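Local atomic coordinates of reticulocyte-binding protein 2a (Plasmodium vivax, PDB entry 4Z8N), a protein that probably binds a receptor on the surface of reticulocytes through its helical erythrocyte-binding domain as the malaria parasite invades. Residues Y134-T148 / I240-F254. Residues are numbered along the deposited sequence; the frame is centred on the assembly and turned at random.
Sequences YSILNSVKCTDACET and IPPQVPLSTLKKLYF
Both aromatic side chains of the Y134–F254 pair have CG anti to their own carbonyl carbon (chi1 -83° and -65°), and this swings the two rings toward each other, where the edge of F254 meets the face of Y134. The result is a T-shaped stack: centroids lie 4.6 Å apart, planes stand at 75°, and CE2 of F254 points at the middle of the tyrosine ring. L137 lays its CD2 methyl 3.7 Å from CE1 of F254, while I34 and Y30 of helix 26-37 also touch this buried phenylalanine. K250 suits a place between greasy and polar surroundings. Its methylene CD packs 3.7 Å from CB of L137, and a bend at chi3 carries NZ onward to the end of helix 119-136. There NZ donates to OD1 of N138 at 3.0 Å, approaching from above the amide plane. NZ is also modelled 2.5 Å from the backbone O of Y134, a separation too short to be taken at face value.

In this elongated α-helical Rh5-type domain, the contact fastens the connection from helix 119-136 to helix 149-162 onto the start of helix 246-297. The C142–C146 disulfide closes a short loop in that connection, and SG of C146 rests 3.6 Å from CB of L246. The forked side chain of L246 lets one methyl, CD1, meet V140 while the other, CD2, lies near the carbonyl oxygens of L137 and C142. Beyond it, E147 and Q243 form a single β-bridge, where N of V244 donates almost straight to O of C146 at 3.0 Å and N of T148 gives a weak bond to O of P242. T148 then turns its methyl CG2 toward V244, 3.9 Å from CG2 of that valine.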
loop_
_atom_site.group_PDB
_atom_site.type_symbol
_atom_site.label_atom_id
_atom_site.label_comp_id
_atom_site.label_asym_id
_atom_site.label_seq_id
_atom_site.Cartn_x
_atom_site.Cartn_y
_atom_site.Cartn_z
ATOM N N TYR A 134 18.277 -16.616 -9.288
ATOM C CA TYR A 134 19.184 -17.517 -8.577
ATOM C C TYR A 134 20.281 -18.073 -9.480
ATOM O O TYR A 134 21.437 -18.182 -9.068
ATOM C CB TYR A 134 18.404 -18.676 -7.950
ATOM C CG TYR A 134 17.768 -18.352 -6.616
ATOM C CD1 TYR A 134 16.523 -17.737 -6.548
ATOM C CD2 TYR A 134 18.410 -18.668 -5.425
ATOM C CE1 TYR A 134 15.938 -17.443 -5.331
ATOM C CE2 TYR A 134 17.832 -18.378 -4.203
ATOM C CZ TYR A 134 16.595 -17.766 -4.163
ATOM O OH TYR A 134 16.013 -17.473 -2.951
ATOM N N SER A 135 19.920 -18.427 -10.709
ATOM C CA SER A 135 20.885 -18.992 -11.647
ATOM C C SER A 135 21.754 -17.906 -12.274
ATOM O O SER A 135 22.888 -18.164 -12.672
ATOM C CB SER A 135 20.170 -19.792 -12.740
ATOM O OG SER A 135 19.413 -18.943 -13.583
ATOM N N ILE A 136 21.218 -16.693 -12.360
ATOM C CA ILE A 136 21.967 -15.567 -12.908
ATOM C C ILE A 136 23.137 -15.214 -11.995
ATOM O O ILE A 136 24.216 -14.844 -12.461
ATOM C CB ILE A 136 21.061 -14.334 -13.109
ATOM C CG1 ILE A 136 20.039 -14.606 -14.214
ATOM C CG2 ILE A 136 21.880 -13.101 -13.464
ATOM C CD1 ILE A 136 19.157 -13.421 -14.526
ATOM N N LEU A 137 22.929 -15.360 -10.690
ATOM C CA LEU A 137 23.971 -15.056 -9.717
ATOM C C LEU A 137 25.034 -16.152 -9.638
ATOM O O LEU A 137 25.946 -16.077 -8.815
ATOM C CB LEU A 137 23.357 -14.819 -8.336
ATOM C CG LEU A 137 23.376 -13.359 -7.876
ATOM C CD1 LEU A 137 22.654 -12.470 -8.876
ATOM C CD2 LEU A 137 22.768 -13.217 -6.488
ATOM N N ASN A 138 24.918 -17.168 -10.490
ATOM C CA ASN A 138 26.001 -18.130 -10.656
ATOM C C ASN A 138 27.159 -17.479 -11.404
ATOM O O ASN A 138 28.277 -17.994 -11.411
ATOM C CB ASN A 138 25.530 -19.382 -11.404
ATOM C CG ASN A 138 24.611 -20.257 -10.569
ATOM O OD1 ASN A 138 24.687 -20.268 -9.339
ATOM N ND2 ASN A 138 23.745 -21.011 -11.238
ATOM N N SER A 139 26.877 -16.340 -12.032
ATOM C CA SER A 139 27.883 -15.583 -12.770
ATOM C C SER A 139 28.871 -14.900 -11.830
ATOM O O SER A 139 29.934 -14.450 -12.259
ATOM C CB SER A 139 27.217 -14.542 -13.671
ATOM O OG SER A 139 26.416 -15.162 -14.662
ATOM N N VAL A 140 28.510 -14.813 -10.554
ATOM C CA VAL A 140 29.438 -14.326 -9.541
ATOM C C VAL A 140 30.634 -15.267 -9.496
ATOM O O VAL A 140 30.501 -16.438 -9.141
ATOM C CB VAL A 140 28.780 -14.233 -8.156
ATOM C CG1 VAL A 140 29.793 -13.773 -7.121
ATOM C CG2 VAL A 140 27.594 -13.283 -8.202
ATOM N N LYS A 141 31.798 -14.744 -9.860
ATOM C CA LYS A 141 32.956 -15.575 -10.175
ATOM C C LYS A 141 33.505 -16.380 -8.995
ATOM O O LYS A 141 34.033 -17.476 -9.190
ATOM C CB LYS A 141 34.059 -14.701 -10.774
ATOM C CG LYS A 141 33.639 -14.036 -12.079
ATOM C CD LYS A 141 34.783 -13.283 -12.736
ATOM C CE LYS A 141 34.402 -12.846 -14.142
ATOM N NZ LYS A 141 34.976 -11.520 -14.498
ATOM N N CYS A 142 33.381 -15.852 -7.781
ATOM C CA CYS A 142 33.788 -16.608 -6.599
ATOM C C CYS A 142 32.824 -17.777 -6.380
ATOM O O CYS A 142 31.650 -17.687 -6.728
ATOM C CB CYS A 142 33.839 -15.707 -5.363
ATOM S SG CYS A 142 32.223 -15.237 -4.709
ATOM N N THR A 143 33.320 -18.871 -5.808
ATOM C CA THR A 143 32.528 -20.095 -5.687
ATOM C C THR A 143 32.237 -20.464 -4.229
ATOM O O THR A 143 31.084 -20.691 -3.855
ATOM C CB THR A 143 33.239 -21.284 -6.391
ATOM O OG1 THR A 143 32.875 -21.307 -7.777
ATOM C CG2 THR A 143 32.836 -22.615 -5.766
ATOM N N ASP A 144 33.286 -20.524 -3.412
ATOM C CA ASP A 144 33.163 -20.908 -2.011
ATOM C C ASP A 144 33.788 -19.771 -1.198
ATOM O O ASP A 144 33.455 -19.550 -0.035
ATOM C CB ASP A 144 33.843 -22.274 -1.778
ATOM C CG ASP A 144 33.818 -22.745 -0.313
ATOM O OD1 ASP A 144 33.789 -21.935 0.633
ATOM O OD2 ASP A 144 33.799 -23.978 -0.110
ATOM N N ALA A 145 34.656 -19.007 -1.853
ATOM C CA ALA A 145 35.432 -17.971 -1.180
ATOM C C ALA A 145 34.819 -16.571 -1.266
ATOM O O ALA A 145 35.524 -15.582 -1.071
ATOM C CB ALA A 145 36.842 -17.950 -1.749
ATOM N N CYS A 146 33.517 -16.488 -1.537
ATOM C CA CYS A 146 32.846 -15.203 -1.776
ATOM C C CYS A 146 33.003 -14.190 -0.639
ATOM O O CYS A 146 32.713 -14.489 0.520
ATOM C CB CYS A 146 31.357 -15.432 -2.043
ATOM S SG CYS A 146 31.008 -16.392 -3.530
ATOM N N GLU A 147 33.455 -12.987 -0.987
ATOM C CA GLU A 147 33.649 -11.915 -0.013
ATOM C C GLU A 147 32.350 -11.143 0.204
ATOM O O GLU A 147 31.520 -11.039 -0.699
ATOM C CB GLU A 147 34.764 -10.972 -0.472
ATOM C CG GLU A 147 35.400 -10.153 0.641
ATOM C CD GLU A 147 36.653 -9.426 0.183
ATOM O OE1 GLU A 147 36.922 -9.415 -1.037
ATOM O OE2 GLU A 147 37.371 -8.872 1.041
ATOM N N THR A 148 32.184 -10.595 1.404
ATOM C CA THR A 148 30.916 -9.994 1.803
ATOM C C THR A 148 30.896 -8.470 1.688
ATOM O O THR A 148 30.127 -7.804 2.383
ATOM C CB THR A 148 30.565 -10.380 3.252
ATOM O OG1 THR A 148 31.562 -9.859 4.141
ATOM C CG2 THR A 148 30.507 -11.894 3.398
ATOM N N ILE A 240 28.504 -11.613 10.595
ATOM C CA ILE A 240 28.779 -12.367 9.383
ATOM C C ILE A 240 30.293 -12.507 9.237
ATOM O O ILE A 240 31.046 -11.594 9.585
ATOM C CB ILE A 240 28.150 -11.689 8.130
ATOM C CG1 ILE A 240 27.438 -12.722 7.254
ATOM C CG2 ILE A 240 29.180 -10.898 7.324
ATOM C CD1 ILE A 240 26.269 -13.399 7.938
ATOM N N PRO A 241 30.751 -13.677 8.770
ATOM C CA PRO A 241 32.185 -13.841 8.518
ATOM C C PRO A 241 32.606 -13.079 7.270
ATOM O O PRO A 241 31.780 -12.884 6.377
ATOM C CB PRO A 241 32.339 -15.353 8.328
ATOM C CG PRO A 241 31.002 -15.811 7.870
ATOM C CD PRO A 241 30.002 -14.927 8.558
ATOM N N PRO A 242 33.873 -12.643 7.209
ATOM C CA PRO A 242 34.396 -11.933 6.037
ATOM C C PRO A 242 34.275 -12.760 4.758
ATOM O O PRO A 242 34.244 -12.200 3.661
ATOM C CB PRO A 242 35.867 -11.697 6.398
ATOM C CG PRO A 242 35.898 -11.723 7.891
ATOM C CD PRO A 242 34.871 -12.740 8.289
ATOM N N GLN A 243 34.204 -14.080 4.909
ATOM C CA GLN A 243 34.077 -14.991 3.778
ATOM C C GLN A 243 32.898 -15.948 3.963
ATOM O O GLN A 243 32.755 -16.570 5.014
ATOM C CB GLN A 243 35.370 -15.792 3.591
ATOM C CG GLN A 243 36.648 -14.962 3.613
ATOM C CD GLN A 243 37.003 -14.384 2.256
ATOM O OE1 GLN A 243 36.128 -14.098 1.439
ATOM N NE2 GLN A 243 38.298 -14.215 2.008
ATOM N N VAL A 244 32.054 -16.053 2.941
ATOM C CA VAL A 244 30.949 -17.011 2.943
ATOM C C VAL A 244 30.886 -17.736 1.600
ATOM O O VAL A 244 31.398 -17.233 0.599
ATOM C CB VAL A 244 29.582 -16.330 3.220
ATOM C CG1 VAL A 244 29.586 -15.630 4.570
ATOM C CG2 VAL A 244 29.231 -15.355 2.108
ATOM N N PRO A 245 30.277 -18.933 1.574
ATOM C CA PRO A 245 30.047 -19.601 0.289
ATOM C C PRO A 245 28.979 -18.878 -0.530
ATOM O O PRO A 245 28.180 -18.133 0.040
ATOM C CB PRO A 245 29.582 -21.003 0.697
ATOM C CG PRO A 245 29.035 -20.834 2.076
ATOM C CD PRO A 245 29.887 -19.779 2.715
ATOM N N LEU A 246 28.968 -19.100 -1.841
ATOM C CA LEU A 246 28.069 -18.381 -2.741
ATOM C C LEU A 246 26.593 -18.632 -2.439
ATOM O O LEU A 246 25.783 -17.704 -2.483
ATOM C CB LEU A 246 28.361 -18.755 -4.197
ATOM C CG LEU A 246 27.457 -18.095 -5.242
ATOM C CD1 LEU A 246 27.539 -16.578 -5.149
ATOM C CD2 LEU A 246 27.809 -18.568 -6.643
ATOM N N SER A 247 26.248 -19.881 -2.142
ATOM C CA SER A 247 24.866 -20.244 -1.840
ATOM C C SER A 247 24.333 -19.421 -0.673
ATOM O O SER A 247 23.166 -19.026 -0.655
ATOM C CB SER A 247 24.757 -21.736 -1.525
ATOM O OG SER A 247 25.459 -22.055 -0.337
ATOM N N THR A 248 25.202 -19.166 0.298
ATOM C CA THR A 248 24.867 -18.319 1.433
ATOM C C THR A 248 24.732 -16.867 0.989
ATOM O O THR A 248 23.804 -16.166 1.393
ATOM C CB THR A 248 25.934 -18.421 2.542
ATOM O OG1 THR A 248 25.993 -19.767 3.028
ATOM C CG2 THR A 248 25.606 -17.481 3.694
ATOM N N LEU A 249 25.662 -16.432 0.146
ATOM C CA LEU A 249 25.708 -15.053 -0.327
ATOM C C LEU A 249 24.430 -14.646 -1.050
ATOM O O LEU A 249 23.927 -13.538 -0.857
ATOM C CB LEU A 249 26.909 -14.851 -1.252
ATOM C CG LEU A 249 27.244 -13.399 -1.587
ATOM C CD1 LEU A 249 27.842 -12.702 -0.375
ATOM C CD2 LEU A 249 28.186 -13.321 -2.781
ATOM N N LYS A 250 23.914 -15.543 -1.885
ATOM C CA LYS A 250 22.682 -15.285 -2.624
ATOM C C LYS A 250 21.525 -14.994 -1.678
ATOM O O LYS A 250 20.750 -14.060 -1.896
ATOM C CB LYS A 250 22.328 -16.471 -3.524
ATOM C CG LYS A 250 23.283 -16.694 -4.681
ATOM C CD LYS A 250 22.591 -17.437 -5.812
ATOM C CE LYS A 250 23.287 -18.747 -6.130
ATOM N NZ LYS A 250 22.666 -19.434 -7.298
ATOM N N LYS A 251 21.419 -15.797 -0.625
ATOM C CA LYS A 251 20.344 -15.646 0.347
ATOM C C LYS A 251 20.509 -14.363 1.157
ATOM O O LYS A 251 19.526 -13.688 1.464
ATOM C CB LYS A 251 20.283 -16.861 1.273
ATOM C CG LYS A 251 18.930 -17.075 1.915
ATOM C CD LYS A 251 19.040 -17.907 3.175
ATOM C CE LYS A 251 17.717 -17.955 3.899
ATOM N NZ LYS A 251 16.579 -18.104 2.944
ATOM N N LEU A 252 21.751 -14.027 1.497
ATOM C CA LEU A 252 22.035 -12.777 2.193
ATOM C C LEU A 252 21.624 -11.591 1.326
ATOM O O LEU A 252 20.991 -10.648 1.807
ATOM C CB LEU A 252 23.519 -12.683 2.562
ATOM C CG LEU A 252 23.951 -13.362 3.864
ATOM C CD1 LEU A 252 25.435 -13.151 4.112
ATOM C CD2 LEU A 252 23.135 -12.844 5.039
ATOM N N TYR A 253 21.982 -11.652 0.046
ATOM C CA TYR A 253 21.589 -10.629 -0.916
ATOM C C TYR A 253 20.070 -10.515 -1.000
ATOM O O TYR A 253 19.507 -9.428 -0.866
ATOM C CB TYR A 253 22.147 -10.940 -2.309
ATOM C CG TYR A 253 23.617 -10.635 -2.523
ATOM C CD1 TYR A 253 24.469 -10.387 -1.453
ATOM C CD2 TYR A 253 24.148 -10.589 -3.807
ATOM C CE1 TYR A 253 25.814 -10.108 -1.661
ATOM C CE2 TYR A 253 25.487 -10.312 -4.024
ATOM C CZ TYR A 253 26.315 -10.072 -2.950
ATOM O OH TYR A 253 27.645 -9.796 -3.173
ATOM N N PHE A 254 19.417 -11.651 -1.220
ATOM C CA PHE A 254 17.985 -11.683 -1.486
ATOM C C PHE A 254 17.161 -11.291 -0.262
ATOM O O PHE A 254 16.160 -10.590 -0.384
ATOM C CB PHE A 254 17.568 -13.072 -1.977
ATOM C CG PHE A 254 18.161 -13.452 -3.310
ATOM C CD1 PHE A 254 18.737 -12.495 -4.131
ATOM C CD2 PHE A 254 18.139 -14.769 -3.739
ATOM C CE1 PHE A 254 19.283 -12.844 -5.354
ATOM C CE2 PHE A 254 18.682 -15.125 -4.963
ATOM C CZ PHE A 254 19.255 -14.161 -5.770
#